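PDB 3U2A: GGDEF family protein from Caulobacter vibrioides, which is named for the GGDEF family and here comprises its PAS-fold domain, of the PdeA-like PAS type. Local coordinates for residues N39-A42 with R43-G46. Residues are numbered along the deposited sequence; the frame is centred on the assembly and turned at random.
Sequences NGAA and RALG
A single water joins Gly-40 to Arg-43 where strand 35-40 ends and the chain coils into a short turn: it donates to Gly-40 O and accepts from Arg-43 N, the latter at 2.9 Å. At the backbone angles of Gly-40, a CB would press on the carbonyl oxygen of Asn-39. Its carbonyl also takes a weak bond from Ala-42 N, closing an inverse gamma turn centred on Ala-41.

Ala-41 uses both its oxygen and its methyl. Ala-41 O accepts a hydrogen bond from Leu-45 N at 3.2 Å. The donor sits slightly off the carbonyl plane, with a C=O...N angle of 157°. The N-H itself points to the oxygen only loosely, at 135°. The Leu-45 side chain comes in beside the same oxygen, with CG 3.3 Å from Ala-41 O. This follows from a chi1 of -68°, which sets CG beside the backbone N and thus on the flank of the bond that N donates. Ala-41 CB meets Ala-44 CB at 4.2 Å, methyl against methyl, and both also touch Asp-23, in the loop between helix 12-22 and strand 25-30. In this PAS fold the turn opens the connection from strand 35-40 to the short strand 53-54, its neighbour in the antiparallel sheet.

Ala-42 is buried, its methyl packed on Ala-51 further along that connection. Its carbonyl oxygen is a second, weak acceptor for Leu-45 N, at 3.0 Å, so one N-H is shared between two successive carbonyls. Beyond it, Gly-46 N donates to Arg-43 O, while the Arg-43 side chain leads away from residues 39-42. Leu-45 is buried too, with its side chain against Pro-115, just past strand 109-113.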
# COMPACT_ATOMS: atom_id res chain seq x y z
N ASN A 39 -7.33 -7.59 0.45
CA ASN A 39 -6.54 -7.92 1.64
C ASN A 39 -6.07 -6.64 2.32
O ASN A 39 -5.52 -5.75 1.68
CB ASN A 39 -5.33 -8.77 1.24
CG ASN A 39 -4.61 -9.35 2.44
OD1 ASN A 39 -3.41 -9.16 2.60
ND2 ASN A 39 -5.35 -10.09 3.27
N GLY A 40 -6.28 -6.55 3.63
CA GLY A 40 -5.84 -5.39 4.40
C GLY A 40 -7.00 -4.64 5.00
O GLY A 40 -7.97 -5.26 5.45
N ALA A 41 -6.93 -3.31 4.97
CA ALA A 41 -7.87 -2.45 5.70
C ALA A 41 -9.19 -2.21 4.95
O ALA A 41 -9.69 -1.08 4.89
CB ALA A 41 -7.20 -1.11 6.08
N ALA A 42 -9.76 -3.29 4.40
CA ALA A 42 -11.00 -3.17 3.63
C ALA A 42 -12.13 -2.57 4.47
O ALA A 42 -12.79 -1.61 4.05
CB ALA A 42 -11.42 -4.52 3.04
N ARG A 43 -12.34 -3.11 5.67
CA ARG A 43 -13.41 -2.62 6.55
C ARG A 43 -13.31 -1.12 6.83
O ARG A 43 -14.30 -0.38 6.69
CB ARG A 43 -13.47 -3.43 7.86
CG ARG A 43 -14.59 -2.99 8.80
CD ARG A 43 -15.00 -4.08 9.79
NE ARG A 43 -15.91 -3.57 10.82
CZ ARG A 43 -17.19 -3.26 10.64
NH1 ARG A 43 -17.76 -3.38 9.44
NH2 ARG A 43 -17.92 -2.80 11.65
N ALA A 44 -12.10 -0.67 7.21
CA ALA A 44 -11.83 0.74 7.47
C ALA A 44 -12.15 1.64 6.29
O ALA A 44 -12.54 2.81 6.47
CB ALA A 44 -10.38 0.93 7.91
N LEU A 45 -11.98 1.11 5.08
CA LEU A 45 -12.17 1.89 3.86
C LEU A 45 -13.60 1.88 3.32
O LEU A 45 -13.88 2.52 2.30
CB LEU A 45 -11.20 1.41 2.78
CG LEU A 45 -9.72 1.69 3.04
CD1 LEU A 45 -8.89 1.05 1.97
CD2 LEU A 45 -9.47 3.17 3.08
N GLY A 46 -14.49 1.15 3.99
CA GLY A 46 -15.87 1.02 3.52
C GLY A 46 -16.07 -0.18 2.62
O GLY A 46 -17.18 -0.46 2.15
O HOH W 1 -10.88 -5.44 6.60